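Local coordinates for protein 4-aminobutyrate transaminase (Acinetobacter baumannii, PDB 6WOP) that probably catalyses the pyridoxal-phosphate-dependent transfer of the amino group of 4-aminobutyrate to 2-oxoglutarate, at residues A91-E96 / A308-I313; G166-R171 / S193-P198; S244-T249 / D314-E319. One frame throughout, in Å; residues are numbered along the deposited sequence. Where two conformers were deposited one is given.

Contact 1: A91-E96 / A308-I313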
loop_
_atom_site.group_PDB
_atom_site.type_symbol
_atom_site.label_atom_id
_atom_site.label_comp_id
_atom_site.label_asym_id
_atom_site.label_seq_id
_atom_site.Cartn_x
_atom_site.Cartn_y
_atom_site.Cartn_z
ATOM N N ALA A 91 28.920 -16.861 12.424
ATOM C CA ALA A 91 28.344 -15.691 13.100
ATOM C C ALA A 91 29.353 -15.081 14.072
ATOM O O ALA A 91 29.567 -13.861 14.071
ATOM C CB ALA A 91 27.050 -16.110 13.816
ATOM N N GLU A 92 30.067 -15.946 14.837
ATOM C CA GLU A 92 31.048 -15.433 15.799
ATOM C C GLU A 92 32.145 -14.654 15.093
ATOM O O GLU A 92 32.576 -13.583 15.551
ATOM C CB GLU A 92 31.658 -16.609 16.595
ATOM C CG GLU A 92 30.698 -17.267 17.544
ATOM C CD GLU A 92 31.246 -18.565 18.131
ATOM O OE1 GLU A 92 32.050 -19.260 17.450
ATOM O OE2 GLU A 92 30.851 -18.898 19.266
ATOM N N ARG A 93 32.621 -15.189 13.958
ATOM C CA ARG A 93 33.706 -14.539 13.235
ATOM C C ARG A 93 33.277 -13.192 12.634
ATOM O O ARG A 93 34.059 -12.239 12.605
ATOM C CB ARG A 93 34.209 -15.502 12.151
ATOM C CG ARG A 93 34.932 -16.721 12.795
ATOM C CD ARG A 93 35.607 -17.578 11.684
ATOM N NE ARG A 93 36.889 -17.036 11.233
ATOM C CZ ARG A 93 37.486 -17.387 10.092
ATOM N NH1 ARG A 93 36.910 -18.295 9.267
ATOM N NH2 ARG A 93 38.675 -16.892 9.805
ATOM N N ILE A 94 32.065 -13.105 12.115
ATOM C CA ILE A 94 31.574 -11.822 11.599
ATOM C C ILE A 94 31.303 -10.863 12.733
ATOM O O ILE A 94 31.601 -9.665 12.627
ATOM C CB ILE A 94 30.299 -12.074 10.746
ATOM C CG1 ILE A 94 30.619 -12.910 9.487
ATOM C CG2 ILE A 94 29.595 -10.758 10.334
ATOM C CD1 ILE A 94 31.300 -12.107 8.426
ATOM N N ASN A 95 30.666 -11.345 13.827
ATOM C CA ASN A 95 30.424 -10.464 14.983
ATOM C C ASN A 95 31.723 -9.843 15.456
ATOM O O ASN A 95 31.779 -8.668 15.846
ATOM C CB ASN A 95 29.824 -11.218 16.173
ATOM C CG ASN A 95 28.412 -11.678 15.943
ATOM O OD1 ASN A 95 27.699 -11.099 15.127
ATOM N ND2 ASN A 95 28.011 -12.736 16.636
ATOM N N GLU A 96 32.795 -10.625 15.446
ATOM C CA GLU A 96 34.053 -10.095 15.939
ATOM C C GLU A 96 34.577 -8.976 15.035
ATOM O O GLU A 96 35.169 -8.011 15.513
ATOM C CB GLU A 96 35.075 -11.252 16.013
ATOM C CG GLU A 96 36.477 -10.807 16.433
ATOM C CD GLU A 96 37.536 -11.819 15.967
ATOM O OE1 GLU A 96 38.603 -11.405 15.429
ATOM O OE2 GLU A 96 37.264 -13.040 16.111
ATOM N N ALA A 308 32.511 -22.291 2.633
ATOM C CA ALA A 308 33.218 -21.442 1.680
ATOM C C ALA A 308 33.518 -20.099 2.317
ATOM O O ALA A 308 34.634 -19.589 2.187
ATOM C CB ALA A 308 32.393 -21.239 0.393
ATOM N N ALA A 309 32.557 -19.551 3.053
ATOM C CA ALA A 309 32.723 -18.220 3.653
ATOM C C ALA A 309 33.792 -18.256 4.735
ATOM O O ALA A 309 34.504 -17.264 4.948
ATOM C CB ALA A 309 31.359 -17.717 4.217
ATOM N N HIS A 310 33.879 -19.349 5.499
ATOM C CA HIS A 310 34.983 -19.428 6.461
ATOM C C HIS A 310 36.318 -19.333 5.733
ATOM O O HIS A 310 37.274 -18.751 6.254
ATOM C CB HIS A 310 34.949 -20.746 7.261
ATOM C CG HIS A 310 34.020 -20.715 8.428
ATOM N ND1 HIS A 310 34.304 -20.038 9.598
ATOM C CD2 HIS A 310 32.808 -21.295 8.605
ATOM C CE1 HIS A 310 33.298 -20.194 10.451
ATOM N NE2 HIS A 310 32.383 -20.964 9.876
ATOM N N ALA A 311 36.412 -19.977 4.557
ATOM C CA ALA A 311 37.688 -19.973 3.863
ATOM C C ALA A 311 37.917 -18.633 3.184
ATOM O O ALA A 311 39.075 -18.223 2.999
ATOM C CB ALA A 311 37.770 -21.105 2.839
ATOM N N VAL A 312 36.843 -17.928 2.828
ATOM C CA VAL A 312 37.016 -16.570 2.282
ATOM C C VAL A 312 37.655 -15.650 3.326
ATOM O O VAL A 312 38.601 -14.889 3.050
ATOM C CB VAL A 312 35.652 -16.000 1.836
ATOM C CG1 VAL A 312 35.765 -14.450 1.663
ATOM C CG2 VAL A 312 35.161 -16.683 0.561
ATOM N N ILE A 313 37.118 -15.670 4.547
ATOM C CA ILE A 313 37.707 -14.847 5.582
ATOM C C ILE A 313 39.143 -15.260 5.817
ATOM O O ILE A 313 40.021 -14.407 6.010
ATOM C CB ILE A 313 36.871 -14.956 6.863
ATOM C CG1 ILE A 313 35.473 -14.408 6.564
ATOM C CG2 ILE A 313 37.592 -14.291 8.098
ATOM C CD1 ILE A 313 34.543 -14.600 7.718
#
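Arg93 reaches across from helix 85-97 and hands two hydrogen bonds from one nitrogen to His310 of helix 303-318. NH1 points at ND1 of the imidazole at 3.2 Å, a nearly straight bond (163°) lying close to both planes, since guanidinium and ring are almost coplanar. NH1 also reaches the backbone O of His310 at 3.1 Å, on a lone pair in the carbonyl plane. A bend at chi3 (80°) turns the guanidinium onto this neighbouring helix. Histidine suits its place because the ring can accept at ND1 while NE2 bonds to Ser86 O, a pattern consistent with a neutral imidazole. The other nitrogen, NH2, forms a salt bridge with Asp314.

Packing is tight where Ile313 CG2 lies under one guanidinium face, 3.3 Å from Arg93 NH2. It is looser on the buried side: Ile94 CD1 and Ile313 CD1 meet at 4.2 Å, branched apolar chains crossing at about a right angle. Toward the polar end Arg93 and His310 remain partly exposed. Over these segments the axes approach to 11.2 Å, their directions 35° apart, a gap bridged by the arginine, the histidine ring and the two isoleucines. Ala91 and Asn95 pack on edge strand 104-109, while Glu92 and Asn95 also bond Arg11 and Ala15 of the second subunit; a helix layer over such a sheet is characteristic of the large domain of fold-type I aminotransferases.

Contact 2: G166-R171 / S193-P198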
loop_
_atom_site.group_PDB
_atom_site.type_symbol
_atom_site.label_atom_id
_atom_site.label_comp_id
_atom_site.label_asym_id
_atom_site.label_seq_id
_atom_site.Cartn_x
_atom_site.Cartn_y
_atom_site.Cartn_z
ATOM N N GLY A 166 5.326 3.370 1.836
ATOM C CA GLY A 166 6.252 3.735 2.910
ATOM C C GLY A 166 7.727 3.667 2.532
ATOM O O GLY A 166 8.588 3.594 3.414
ATOM N N VAL A 167 8.047 3.664 1.242
ATOM C CA VAL A 167 9.440 3.698 0.779
ATOM C C VAL A 167 9.661 4.978 -0.002
ATOM O O VAL A 167 8.917 5.248 -0.957
ATOM C CB VAL A 167 9.737 2.483 -0.109
ATOM C CG1 VAL A 167 11.239 2.499 -0.639
ATOM C CG2 VAL A 167 9.431 1.217 0.708
ATOM N N PHE A 168 10.714 5.746 0.347
ATOM C CA PHE A 168 10.937 7.012 -0.343
ATOM C C PHE A 168 12.410 7.168 -0.668
ATOM O O PHE A 168 13.255 6.684 0.074
ATOM C CB PHE A 168 10.415 8.205 0.564
ATOM C CG PHE A 168 8.922 8.090 0.809
ATOM C CD1 PHE A 168 8.014 8.402 -0.223
ATOM C CD2 PHE A 168 8.443 7.608 2.017
ATOM C CE1 PHE A 168 6.601 8.225 -0.005
ATOM C CE2 PHE A 168 7.082 7.435 2.229
ATOM C CZ PHE A 168 6.170 7.746 1.217
ATOM N N HIS A 169 12.724 7.930 -1.725
ATOM C CA HIS A 169 14.118 8.117 -2.142
ATOM C C HIS A 169 14.624 9.531 -1.920
ATOM O O HIS A 169 14.047 10.509 -2.445
ATOM C CB HIS A 169 14.255 7.759 -3.612
ATOM C CG HIS A 169 13.993 6.308 -3.875
ATOM N ND1 HIS A 169 12.732 5.828 -4.160
ATOM C CD2 HIS A 169 14.817 5.227 -3.848
ATOM C CE1 HIS A 169 12.784 4.508 -4.320
ATOM N NE2 HIS A 169 14.037 4.117 -4.127
ATOM N N ALA A 170 15.758 9.637 -1.228
ATOM C CA ALA A 170 16.490 10.904 -1.115
ATOM C C ALA A 170 17.632 10.962 -2.144
ATOM O O ALA A 170 17.896 9.976 -2.854
ATOM C CB ALA A 170 17.026 11.057 0.316
ATOM N N ARG A 171 18.331 12.094 -2.174
ATOM C CA ARG A 171 19.467 12.257 -3.043
ATOM C C ARG A 171 20.746 11.809 -2.364
ATOM O O ARG A 171 21.077 12.297 -1.327
ATOM C CB ARG A 171 19.715 13.727 -3.417
ATOM C CG ARG A 171 18.511 14.557 -3.684
ATOM C CD ARG A 171 17.837 14.205 -4.959
ATOM N NE ARG A 171 17.177 12.907 -5.053
ATOM C CZ ARG A 171 15.982 12.584 -4.579
ATOM N NH1 ARG A 171 15.257 13.435 -3.870
ATOM N NH2 ARG A 171 15.546 11.383 -4.764
ATOM N N SER A 193 9.421 16.137 5.994
ATOM C CA SER A 193 8.484 17.247 5.973
ATOM C C SER A 193 7.276 16.964 5.099
ATOM O O SER A 193 6.246 17.595 5.290
ATOM C CB SER A 193 9.139 18.537 5.441
ATOM O OG SER A 193 10.174 18.969 6.284
ATOM N N GLU A 194 7.420 16.126 4.085
ATOM C CA GLU A 194 6.437 15.992 3.012
ATOM C C GLU A 194 5.790 14.626 2.917
ATOM O O GLU A 194 4.617 14.558 2.507
ATOM C CB GLU A 194 7.088 16.301 1.644
ATOM C CG GLU A 194 7.646 17.775 1.626
ATOM C CD GLU A 194 8.565 18.059 0.436
ATOM O OE1 GLU A 194 8.769 17.164 -0.417
ATOM O OE2 GLU A 194 9.089 19.175 0.378
ATOM N N ASP A 195 6.550 13.549 3.158
ATOM C CA ASP A 195 6.140 12.183 2.848
ATOM C C ASP A 195 5.775 11.376 4.082
ATOM O O ASP A 195 4.778 10.614 4.086
ATOM C CB ASP A 195 7.275 11.442 2.101
ATOM C CG ASP A 195 7.462 11.934 0.678
ATOM O OD1 ASP A 195 6.533 11.732 -0.142
ATOM O OD2 ASP A 195 8.515 12.546 0.392
ATOM N N ILE A 196 6.617 11.446 5.107
ATOM C CA ILE A 196 6.485 10.497 6.215
ATOM C C ILE A 196 7.137 11.091 7.460
ATOM O O ILE A 196 8.293 11.542 7.419
ATOM C CB ILE A 196 7.104 9.117 5.889
ATOM C CG1 ILE A 196 6.828 8.175 7.071
ATOM C CG2 ILE A 196 8.672 9.219 5.497
ATOM C CD1 ILE A 196 7.204 6.675 6.809
ATOM N N ALA A 197 6.417 11.092 8.581
ATOM C CA ALA A 197 6.970 11.663 9.792
ATOM C C ALA A 197 8.183 10.856 10.271
ATOM O O ALA A 197 8.244 9.634 10.118
ATOM C CB ALA A 197 5.920 11.731 10.897
ATOM N N PRO A 198 9.171 11.520 10.893
ATOM C CA PRO A 198 10.346 10.751 11.355
ATOM C C PRO A 198 9.967 9.572 12.260
ATOM O O PRO A 198 10.604 8.518 12.191
ATOM C CB PRO A 198 11.199 11.809 12.103
ATOM C CG PRO A 198 10.766 13.116 11.573
ATOM C CD PRO A 198 9.284 12.965 11.199
#
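The Phe168 ring carries Asp195 over one face: CB sits 3.7 Å from the ring centroid and 3° off its normal, a CH-pi contact, while the carboxylate stacks on the ring with the two planes 22° apart. Ile196 approaches the same ring obliquely. The two segments belong to a beta-alpha-beta crossover of the large-domain sheet: Phe168 is on edge strand 167-170, and Asp195 and Ile196 lie in the turn that leads from helix 181-194 to the parallel strand 201-206. A phenylalanine here gives the turn a broad apolar plate to rest on, and Gly166, with its positive phi of 82°, tolerates the backbone bend before the strand.

Asp195 is doubly employed. Its methylene covers the ring, and OD1, near the rim of the ring, accepts a hydrogen bond from His169 of the third subunit; His169 here gives the matching bond to Asp195 of that subunit, where Glu194 also pairs with Arg171 of this chain. The contact therefore lies in a subunit interface. Beta-branched Ile196 brings a short methyl to the ring: with CG1 anti to the backbone N (chi1 -176°), CG2 is wedged between N and the carbonyl carbon and meets Phe168 CD2 at 3.8 Å.

Contact 3: S244-T249 / D314-E319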
loop_
_atom_site.group_PDB
_atom_site.type_symbol
_atom_site.label_atom_id
_atom_site.label_comp_id
_atom_site.label_asym_id
_atom_site.label_seq_id
_atom_site.Cartn_x
_atom_site.Cartn_y
_atom_site.Cartn_z
ATOM N N SER A 244 30.014 -3.891 -1.502
ATOM C CA SER A 244 31.216 -3.229 -0.960
ATOM C C SER A 244 32.028 -4.087 0.007
ATOM O O SER A 244 33.118 -3.665 0.402
ATOM C CB SER A 244 30.806 -1.958 -0.214
ATOM O OG SER A 244 29.828 -2.276 0.756
ATOM N N GLY A 245 31.447 -5.187 0.515
ATOM C CA GLY A 245 32.007 -5.944 1.628
ATOM C C GLY A 245 33.113 -6.895 1.211
ATOM O O GLY A 245 33.455 -7.025 0.030
ATOM N N PHE A 246 33.707 -7.532 2.229
ATOM C CA PHE A 246 34.743 -8.561 2.056
ATOM C C PHE A 246 35.894 -8.081 1.174
ATOM O O PHE A 246 36.260 -8.708 0.165
ATOM C CB PHE A 246 34.080 -9.856 1.575
ATOM C CG PHE A 246 33.225 -10.355 2.631
ATOM C CD1 PHE A 246 33.804 -11.032 3.664
ATOM C CD2 PHE A 246 31.929 -9.908 2.743
ATOM C CE1 PHE A 246 33.106 -11.393 4.768
ATOM C CE2 PHE A 246 31.192 -10.240 3.862
ATOM C CZ PHE A 246 31.787 -11.015 4.862
ATOM N N ALA A 247 36.498 -6.980 1.649
ATOM C CA ALA A 247 37.837 -6.461 1.320
ATOM C C ALA A 247 37.853 -5.629 0.040
ATOM O O ALA A 247 38.913 -5.071 -0.299
ATOM C CB ALA A 247 38.880 -7.573 1.212
ATOM N N ARG A 248 36.723 -5.464 -0.641
ATOM C CA ARG A 248 36.706 -4.715 -1.909
ATOM C C ARG A 248 37.308 -3.320 -1.780
ATOM O O ARG A 248 38.018 -2.850 -2.672
ATOM C CB ARG A 248 35.265 -4.604 -2.421
ATOM C CG ARG A 248 35.120 -4.193 -3.868
ATOM C CD ARG A 248 35.473 -5.389 -4.791
ATOM N NE ARG A 248 36.343 -4.947 -5.847
ATOM C CZ ARG A 248 37.002 -5.786 -6.634
ATOM N NH1 ARG A 248 36.866 -7.122 -6.464
ATOM N NH2 ARG A 248 37.832 -5.299 -7.555
ATOM N N THR A 249 37.045 -2.640 -0.671
ATOM C CA THR A 249 37.410 -1.231 -0.543
ATOM C C THR A 249 38.706 -1.066 0.213
ATOM O O THR A 249 39.064 0.056 0.557
ATOM C CB THR A 249 36.317 -0.437 0.174
ATOM O OG1 THR A 249 36.225 -0.886 1.543
ATOM C CG2 THR A 249 34.999 -0.607 -0.568
ATOM N N ASP A 314 39.394 -16.569 5.889
ATOM C CA ASP A 314 40.777 -17.038 6.055
ATOM C C ASP A 314 41.666 -16.446 4.980
ATOM O O ASP A 314 42.786 -15.987 5.241
ATOM C CB ASP A 314 40.802 -18.567 5.906
ATOM C CG ASP A 314 40.300 -19.298 7.121
ATOM O OD1 ASP A 314 40.057 -18.637 8.142
ATOM O OD2 ASP A 314 40.189 -20.573 7.058
ATOM N N ALA A 315 41.193 -16.495 3.734
ATOM C CA ALA A 315 42.064 -16.098 2.627
ATOM C C ALA A 315 42.294 -14.597 2.668
ATOM O O ALA A 315 43.424 -14.128 2.469
ATOM C CB ALA A 315 41.445 -16.494 1.275
ATOM N N ILE A 316 41.236 -13.819 2.932
ATOM C CA ILE A 316 41.393 -12.365 2.988
ATOM C C ILE A 316 42.473 -11.987 3.987
ATOM O O ILE A 316 43.320 -11.117 3.730
ATOM C CB ILE A 316 40.042 -11.705 3.330
ATOM C CG1 ILE A 316 39.094 -11.778 2.104
ATOM C CG2 ILE A 316 40.228 -10.254 3.847
ATOM C CD1 ILE A 316 37.608 -11.412 2.509
ATOM N N GLU A 317 42.480 -12.644 5.148
ATOM C CA GLU A 317 43.425 -12.242 6.190
ATOM C C GLU A 317 44.788 -12.891 6.005
ATOM O O GLU A 317 45.823 -12.254 6.254
ATOM C CB GLU A 317 42.836 -12.573 7.549
ATOM C CG GLU A 317 41.479 -11.786 7.704
ATOM C CD GLU A 317 40.830 -11.914 9.078
ATOM O OE1 GLU A 317 41.198 -12.861 9.817
ATOM O OE2 GLU A 317 39.955 -11.066 9.435
ATOM N N GLU A 318 44.802 -14.132 5.519
ATOM C CA GLU A 318 46.070 -14.823 5.300
ATOM C C GLU A 318 46.805 -14.263 4.095
ATOM O O GLU A 318 48.036 -14.220 4.084
ATOM C CB GLU A 318 45.834 -16.333 5.127
ATOM C CG GLU A 318 47.065 -17.114 4.667
ATOM C CD GLU A 318 48.190 -17.120 5.671
ATOM O OE1 GLU A 318 49.353 -17.356 5.263
ATOM O OE2 GLU A 318 47.925 -16.891 6.870
ATOM N N GLU A 319 46.082 -13.853 3.062
ATOM C CA GLU A 319 46.676 -13.367 1.828
ATOM C C GLU A 319 46.706 -11.853 1.767
ATOM O O GLU A 319 47.091 -11.299 0.739
ATOM C CB GLU A 319 45.908 -13.968 0.633
ATOM C CG GLU A 319 45.984 -15.510 0.760
ATOM C CD GLU A 319 45.208 -16.295 -0.313
ATOM O OE1 GLU A 319 44.817 -15.695 -1.324
ATOM O OE2 GLU A 319 45.064 -17.528 -0.145
#
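Phe246 and Ala247, which receive Ile316, are the two central residues of a type I' beta turn running from Gly245 to Arg248. Both have positive phi, 53° and 83°, an uncommon state for residues with a CB, and the turn pushes the CB of Ala247 toward the opposite segment. That segment is the last turn of helix 303-318: Glu318 N and Glu319 N still bond back to Asp314 O and Ala315 O, but Glu319 is the first residue to leave helical geometry. The nearest CA pair is that of Ala247 and Ile316, 7.1 Å apart.

A single side chain from the helix does all the touching. Ile316 carries two methyl ends, one for each turn residue. Its CG1 is anti to the carbonyl carbon (chi1 -73°), and the extended chi2 sends CD1 to Phe246, where it lies 3.8 Å from O and 4.0 Å from CB. The same methyl stands at the edge of the phenyl ring, near its plane, with the two side chains crossing at about a right angle. CG2, the other branch, rests 4.0 Å from Ala247 CB; alanine suits this spot because its lone methyl fits against CG2 at van der Waals distance. All three residues are buried, and the packing is mostly between apolar groups; Phe246 O, which the methyl also touches, is hydrogen-bonded by Asn55 ND2.

The turn lies in the long loop between strands 236-240 and 264-267, and Arg248 pins its far end by bonds to Tyr395 O and Ser355 O. Helix 321-342 completes the surroundings: its Leu321 packs on Ile316 and its Cys322 on Ala247, while strand 356-361 supplies Met356 behind Ser244, Arg248 and Thr249.

Contacts 1 and 3 form one continuous region, their centres 11 Å apart, because both use helix 303-318. They join directly: Arg93 NH2 lies 2.8 Å from Asp314 OD1, and the Phe246 ring, touched by Ile94 and Ile313, ties the 244-249 turn to both helices. In sequence their segments alternate, the turn falling between the two helical segments of contact 1. Contact 2 lies apart, its centre 36 Å from that of contact 1 and 35 Å from that of contact 3; it faces another subunit at the far edge of the sheet. Strand 236-240, just before the 244-249 loop, ends in relatives with the aspartate that pairs with the cofactor ring, which probably places contact 3 in the active-site neighbourhood.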